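Local structure of 3-Hydroxyacyl-CoA dehydrogenase (Ralstonia eutropha H16, 4PZC) at residues N16-A19 with Q20-V24; L96-K99 with I100-I104; T130-A133 with D134-I137. The protein catalyses the NAD-dependent interconversion of (S)-3-hydroxyacyl-CoA thioesters, such as (S)-3-hydroxybutyryl-CoA, and the corresponding 3-oxoacyl-CoA. All coordinates share one frame; numbering follows the deposited sequence.

Contact 1: residues N16-A19 with Q20-V24; sequences NGIA and QACAV
Ile18 sets its CG2 methyl anti to the backbone N, and Cys22, one turn on, swings SG beside its own N (chi1 -46°); these two torsions bring CG2 of Ile18 within 4.1 Å of SG of Cys22. Both lie on helix 13-23, the first helix of the Rossmann fold, whose first turn holds the last glycine of the GxGxxG motif; Thr13 and Met14 there bind NAD. The pair forms part of the buried flank of the helix: Ile18 reaches Ile8 of strand 5-9, and Cys22 reaches Val29 of strand 28-32. Between them along the chain, Ala19 meets Ile8, Val29 and Met31; with only a methyl to place, it suits a helix lying close against its sheet. Gln20 turns to a different flank. Its CG is anti to the backbone N (chi1 170°), and the extended chain carries the amide toward helix 36-54, where NE2 makes a weak hydrogen bond to OG of Ser49, a predicted CoA-binding residue. Beneath the side chains runs the regular i to i+4 pattern, beginning with Gln20 N to Asn16 O at 2.6 Å. Further on, Ala19 O accepts a nearly straight bond from Ala23 N at 2.9 Å and a weak one from Cys22 N at 3.0 Å.

Contact 2: residues L96-K99 with I100-I104; sequences LKVK and ILKQI
Leu96 and Ile100 meet one helical turn apart, their side chains crossing at a slant with CG of Leu96 4.1 Å from CD1 of Ile100. Leu96 holds CG anti to its backbone N (chi1 -177°). Ile100 instead tucks CG1 beside its N, and the ethyl arm runs back along the helix, Ile100 CG1 passing 3.5 Å from Leu96 O. Val98 and Lys102 make a second pair, lying alongside each other and pointing the same way. Lys102 CG, beside its own N, is 4.1 Å from Val98 CG1, and bends at chi2 (-89°) and chi4 bring Lys102 NZ back to the same methyl; the aliphatic part can lie along the valine, and the exposed position suits a charge. The helix is 94-107, the connection between strands 85-88 and 113-117 in a beta-alpha-beta unit of the Rossmann fold. Its inner side is branched and apolar, Leu101 and Ile104 packing on Ile114 and Ile100 on Val9. Lys97, predicted to bind NAD, is buried; its first bond points away from 100-104, and NZ forms a salt bridge with Glu88 and hydrogen bonds to Thr91 O and Asn117 O. Along the backbone, Ile100 N donates to Leu96 O at 3.1 Å, and Gln103 N donates to Lys99 O at 2.8 Å.

Contact 3: residues T130-A133 with D134-I137; sequences TSRA and DRFI
Arg132 lies alongside the carboxylate of Asp134, two residues ahead, and several atoms along its side chain take part in the contact. Arg132 CB already stands 3.9 Å from Asp134 OD1. The turn at chi2 (-86°) keeps Arg132 CD 4.1 Å from Asp134 OD1, and the one at chi3 (-53°) directs NE to the carboxylate. Arg132 NE makes the main bond of the salt bridge, 3.0 Å to the syn lone pair of Asp134 OD1, which is tilted from the guanidinium plane. Beyond it, Arg132 NH2 adds weaker bonds, 3.3 Å to Asp134 OD1 and 3.5 Å to Asp134 OD2, and the guanidinium and carboxylate planes lie only 18° apart. NH1, the other tip, has a long, weak ion pair with Glu110. Over one guanidinium face sits CG of Arg135, 4.2 Å from Arg132 NH2; NE of Arg135 makes its own long salt bridge to Asp134 OD2, and the short aspartate thus serves two arginines, its charge probably offsetting theirs.

This network lies on a tight turn between helix 123-127 and strand 136-141 of the Rossmann fold. Phe136 N donates to Ala133 O, closing a type I beta turn with Asp134 and Arg135 at its corners, and Arg135 N donates to Arg132 O in an overlapping turn. The strand contains His140, predicted to be important for catalytic activity. Phe136, with CG anti to its N, sends its ring inward among Ile114, Ile123 and Leu126, an apolar setting that suits an aromatic. Crossing it at about a right angle, Thr130 brings CG2 to 4.0 Å from CD1 of Phe136, while its OG1 bonds to Ala127 O.

All three contacts are local and follow one another in series, so none encloses or crosses another. Contact 1 comes first, within the helix joining strands 5-9 and 28-32. Contact 2 follows on helix 94-107, between strands 85-88 and 113-117. The two helices lie on opposite faces of the sheet, the first resting on Ile8 and the second on Val9; the nearest atoms of contacts 1 and 2 are about 11 Å apart. Contact 3 closes a short turn that starts strand 136-141, next to 113-117. It touches contact 2 directly: CD1 of Leu101 packs 3.9 Å from CE1 of Phe136, tying helix 94-107 to the incoming strand.

Contact 1: residues N16-A19 with Q20-V24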
loop_
_atom_site.group_PDB
_atom_site.type_symbol
_atom_site.label_atom_id
_atom_site.label_comp_id
_atom_site.label_asym_id
_atom_site.label_seq_id
_atom_site.Cartn_x
_atom_site.Cartn_y
_atom_site.Cartn_z
ATOM N N ASN A 16 28.499 -2.260 -0.611
ATOM C CA ASN A 16 28.895 -0.878 -0.870
ATOM C C ASN A 16 27.786 0.053 -0.458
ATOM O O ASN A 16 28.062 1.114 0.121
ATOM C CB ASN A 16 29.305 -0.563 -2.313
ATOM C CG ASN A 16 28.723 -1.498 -3.317
ATOM O OD1 ASN A 16 29.294 -2.552 -3.574
ATOM N ND2 ASN A 16 27.604 -1.107 -3.929
ATOM N N GLY A 17 26.543 -0.337 -0.753
ATOM C CA GLY A 17 25.381 0.416 -0.283
ATOM C C GLY A 17 25.639 0.921 1.131
ATOM O O GLY A 17 25.638 2.130 1.388
ATOM N N ILE A 18 25.922 -0.010 2.038
ATOM C CA ILE A 18 26.128 0.336 3.442
ATOM C C ILE A 18 27.426 1.110 3.577
ATOM O O ILE A 18 27.506 2.101 4.317
ATOM C CB ILE A 18 26.277 -0.880 4.382
ATOM C CG1 ILE A 18 25.365 -2.056 4.026
ATOM C CG2 ILE A 18 26.036 -0.433 5.812
ATOM C CD1 ILE A 18 23.922 -1.672 3.862
ATOM N N ALA A 19 28.450 0.625 2.881
ATOM C CA ALA A 19 29.771 1.246 2.918
ATOM C C ALA A 19 29.637 2.738 2.640
ATOM O O ALA A 19 29.867 3.578 3.520
ATOM C CB ALA A 19 30.702 0.585 1.906
ATOM N N GLN A 20 29.213 3.041 1.421
ATOM C CA GLN A 20 28.958 4.394 1.012
ATOM C C GLN A 20 28.280 5.196 2.106
ATOM O O GLN A 20 28.745 6.281 2.467
ATOM C CB GLN A 20 28.075 4.380 -0.236
ATOM C CG GLN A 20 27.547 5.750 -0.617
ATOM C CD GLN A 20 27.194 5.845 -2.077
ATOM O OE1 GLN A 20 27.536 4.968 -2.870
ATOM N NE2 GLN A 20 26.510 6.915 -2.445
ATOM N N ALA A 21 27.187 4.645 2.629
ATOM C CA ALA A 21 26.277 5.391 3.507
ATOM C C ALA A 21 26.961 5.855 4.760
ATOM O O ALA A 21 26.660 6.921 5.278
ATOM C CB ALA A 21 25.072 4.540 3.870
ATOM N N CYS A 22 27.866 5.023 5.249
ATOM C CA CYS A 22 28.697 5.384 6.373
ATOM C C CYS A 22 29.706 6.444 5.936
ATOM O O CYS A 22 29.814 7.504 6.550
ATOM C CB CYS A 22 29.454 4.153 6.893
ATOM S SG CYS A 22 28.520 2.615 7.124
ATOM N N ALA A 23 30.432 6.142 4.862
ATOM C CA ALA A 23 31.569 6.943 4.412
ATOM C C ALA A 23 31.240 8.420 4.283
ATOM O O ALA A 23 31.955 9.272 4.819
ATOM C CB ALA A 23 32.063 6.425 3.084
ATOM N N VAL A 24 30.150 8.717 3.586
ATOM C CA VAL A 24 29.728 10.106 3.394
ATOM C C VAL A 24 29.404 10.804 4.715
ATOM O O VAL A 24 29.457 12.027 4.810
ATOM C CB VAL A 24 28.505 10.214 2.463
ATOM C CG1 VAL A 24 28.780 9.508 1.131
ATOM C CG2 VAL A 24 27.250 9.678 3.153
#

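Contact 2: residues L96-K99 with I100-I104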
loop_
_atom_site.group_PDB
_atom_site.type_symbol
_atom_site.label_atom_id
_atom_site.label_comp_id
_atom_site.label_asym_id
_atom_site.label_seq_id
_atom_site.Cartn_x
_atom_site.Cartn_y
_atom_site.Cartn_z
ATOM N N LEU A 96 25.573 -20.868 4.463
ATOM C CA LEU A 96 26.715 -19.994 4.217
ATOM C C LEU A 96 26.720 -18.787 5.168
ATOM O O LEU A 96 27.743 -18.472 5.784
ATOM C CB LEU A 96 26.777 -19.541 2.756
ATOM C CG LEU A 96 28.019 -18.679 2.442
ATOM C CD1 LEU A 96 29.296 -19.522 2.384
ATOM C CD2 LEU A 96 27.845 -17.882 1.164
ATOM N N LYS A 97 25.576 -18.127 5.284
ATOM C CA LYS A 97 25.416 -17.039 6.239
ATOM C C LYS A 97 26.035 -17.393 7.578
ATOM O O LYS A 97 26.815 -16.604 8.118
ATOM C CB LYS A 97 23.932 -16.707 6.443
ATOM C CG LYS A 97 23.644 -15.282 6.903
ATOM C CD LYS A 97 22.320 -14.797 6.311
ATOM C CE LYS A 97 22.042 -13.321 6.576
ATOM N NZ LYS A 97 22.624 -12.369 5.588
ATOM N N VAL A 98 25.690 -18.575 8.104
ATOM C CA VAL A 98 26.199 -19.035 9.412
ATOM C C VAL A 98 27.726 -18.971 9.420
ATOM O O VAL A 98 28.327 -18.177 10.162
ATOM C CB VAL A 98 25.707 -20.480 9.764
ATOM C CG1 VAL A 98 26.555 -21.132 10.847
ATOM C CG2 VAL A 98 24.245 -20.466 10.207
ATOM N N LYS A 99 28.339 -19.799 8.573
ATOM C CA LYS A 99 29.794 -19.895 8.491
ATOM C C LYS A 99 30.441 -18.518 8.623
ATOM O O LYS A 99 31.273 -18.297 9.504
ATOM C CB LYS A 99 30.202 -20.547 7.173
ATOM C CG LYS A 99 30.321 -22.061 7.240
ATOM C CD LYS A 99 29.869 -22.726 5.934
ATOM C CE LYS A 99 29.894 -24.255 6.015
ATOM N NZ LYS A 99 28.573 -24.844 5.626
ATOM N N ILE A 100 30.026 -17.590 7.764
ATOM C CA ILE A 100 30.534 -16.223 7.813
ATOM C C ILE A 100 30.487 -15.615 9.213
ATOM O O ILE A 100 31.482 -15.056 9.677
ATOM C CB ILE A 100 29.784 -15.277 6.865
ATOM C CG1 ILE A 100 29.933 -15.730 5.402
ATOM C CG2 ILE A 100 30.298 -13.849 7.024
ATOM C CD1 ILE A 100 28.846 -15.196 4.490
ATOM N N LEU A 101 29.349 -15.727 9.885
ATOM C CA LEU A 101 29.193 -15.117 11.207
ATOM C C LEU A 101 30.063 -15.807 12.265
ATOM O O LEU A 101 30.649 -15.152 13.120
ATOM C CB LEU A 101 27.724 -15.095 11.623
ATOM C CG LEU A 101 26.810 -14.238 10.729
ATOM C CD1 LEU A 101 25.358 -14.541 11.031
ATOM C CD2 LEU A 101 27.039 -12.737 10.844
ATOM N N LYS A 102 30.173 -17.124 12.191
ATOM C CA LYS A 102 31.132 -17.838 13.020
ATOM C C LYS A 102 32.546 -17.300 12.747
ATOM O O LYS A 102 33.271 -16.925 13.664
ATOM C CB LYS A 102 31.088 -19.322 12.694
ATOM C CG LYS A 102 29.817 -20.025 13.112
ATOM C CD LYS A 102 29.958 -20.548 14.524
ATOM C CE LYS A 102 28.817 -21.481 14.872
ATOM N NZ LYS A 102 28.756 -22.666 13.968
ATOM N N GLN A 103 32.924 -17.263 11.472
ATOM C CA GLN A 103 34.210 -16.717 11.055
ATOM C C GLN A 103 34.369 -15.324 11.650
ATOM O O GLN A 103 35.310 -15.077 12.403
ATOM C CB GLN A 103 34.296 -16.670 9.526
ATOM C CG GLN A 103 35.669 -16.383 8.930
ATOM C CD GLN A 103 35.561 -15.937 7.470
ATOM O OE1 GLN A 103 35.073 -16.687 6.625
ATOM N NE2 GLN A 103 35.984 -14.698 7.176
ATOM N N ILE A 104 33.437 -14.429 11.351
ATOM C CA ILE A 104 33.474 -13.094 11.933
ATOM C C ILE A 104 33.607 -13.133 13.460
ATOM O O ILE A 104 34.447 -12.434 14.032
ATOM C CB ILE A 104 32.208 -12.295 11.602
ATOM C CG1 ILE A 104 32.109 -12.020 10.096
ATOM C CG2 ILE A 104 32.191 -10.976 12.372
ATOM C CD1 ILE A 104 30.696 -11.690 9.643
#

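Contact 3: residues T130-A133 with D134-I137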
loop_
_atom_site.group_PDB
_atom_site.type_symbol
_atom_site.label_atom_id
_atom_site.label_comp_id
_atom_site.label_asym_id
_atom_site.label_seq_id
_atom_site.Cartn_x
_atom_site.Cartn_y
_atom_site.Cartn_z
ATOM N N THR A 130 26.531 -17.302 17.175
ATOM C CA THR A 130 27.679 -16.558 17.665
ATOM C C THR A 130 27.949 -16.898 19.127
ATOM O O THR A 130 27.125 -17.517 19.792
ATOM C CB THR A 130 27.508 -15.039 17.542
ATOM O OG1 THR A 130 26.588 -14.567 18.532
ATOM C CG2 THR A 130 27.052 -14.652 16.156
ATOM N N SER A 131 29.114 -16.486 19.615
ATOM C CA SER A 131 29.522 -16.736 21.000
ATOM C C SER A 131 28.950 -15.714 21.980
ATOM O O SER A 131 28.855 -16.005 23.167
ATOM C CB SER A 131 31.040 -16.705 21.122
ATOM O OG SER A 131 31.504 -15.369 21.058
ATOM N N ARG A 132 28.630 -14.510 21.500
ATOM C CA ARG A 132 27.865 -13.534 22.295
ATOM C C ARG A 132 26.640 -13.085 21.476
ATOM O O ARG A 132 26.696 -12.149 20.671
ATOM C CB ARG A 132 28.720 -12.322 22.730
ATOM C CG ARG A 132 29.876 -12.618 23.702
ATOM C CD ARG A 132 29.490 -12.631 25.183
ATOM N NE ARG A 132 28.797 -11.412 25.630
ATOM C CZ ARG A 132 29.373 -10.240 25.927
ATOM N NH1 ARG A 132 30.690 -10.066 25.828
ATOM N NH2 ARG A 132 28.620 -9.217 26.322
ATOM N N ALA A 133 25.531 -13.789 21.682
ATOM C CA ALA A 133 24.256 -13.435 21.063
ATOM C C ALA A 133 23.821 -12.004 21.393
ATOM O O ALA A 133 23.399 -11.282 20.502
ATOM C CB ALA A 133 23.193 -14.419 21.502
ATOM N N ASP A 134 23.949 -11.583 22.654
ATOM C CA ASP A 134 23.500 -10.251 23.059
ATOM C C ASP A 134 24.159 -9.128 22.264
ATOM O O ASP A 134 23.645 -8.002 22.188
ATOM C CB ASP A 134 23.720 -10.026 24.553
ATOM C CG ASP A 134 25.157 -9.649 24.887
ATOM O OD1 ASP A 134 25.994 -10.580 24.873
ATOM O OD2 ASP A 134 25.431 -8.442 25.177
ATOM N N ARG A 135 25.300 -9.436 21.674
ATOM C CA ARG A 135 25.979 -8.494 20.790
ATOM C C ARG A 135 25.577 -8.703 19.321
ATOM O O ARG A 135 26.170 -8.108 18.433
ATOM C CB ARG A 135 27.500 -8.620 20.967
ATOM C CG ARG A 135 28.000 -8.179 22.332
ATOM C CD ARG A 135 28.189 -6.672 22.351
ATOM N NE ARG A 135 27.585 -6.054 23.530
ATOM C CZ ARG A 135 27.260 -4.767 23.631
ATOM N NH1 ARG A 135 27.485 -3.917 22.627
ATOM N NH2 ARG A 135 26.701 -4.327 24.752
ATOM N N PHE A 136 24.562 -9.528 19.066
ATOM C CA PHE A 136 24.107 -9.770 17.707
ATOM C C PHE A 136 22.765 -9.108 17.466
ATOM O O PHE A 136 21.858 -9.233 18.287
ATOM C CB PHE A 136 23.980 -11.262 17.417
ATOM C CG PHE A 136 23.666 -11.553 15.984
ATOM C CD1 PHE A 136 24.671 -11.659 15.058
ATOM C CD2 PHE A 136 22.361 -11.670 15.554
ATOM C CE1 PHE A 136 24.379 -11.901 13.732
ATOM C CE2 PHE A 136 22.062 -11.909 14.229
ATOM C CZ PHE A 136 23.072 -12.024 13.316
ATOM N N ILE A 137 22.636 -8.441 16.326
ATOM C CA ILE A 137 21.404 -7.749 15.982
ATOM C C ILE A 137 21.162 -7.901 14.480
ATOM O O ILE A 137 22.083 -8.231 13.750
ATOM C CB ILE A 137 21.507 -6.266 16.353
ATOM C CG1 ILE A 137 20.115 -5.657 16.514
ATOM C CG2 ILE A 137 22.300 -5.504 15.297
ATOM C CD1 ILE A 137 20.119 -4.185 16.868
#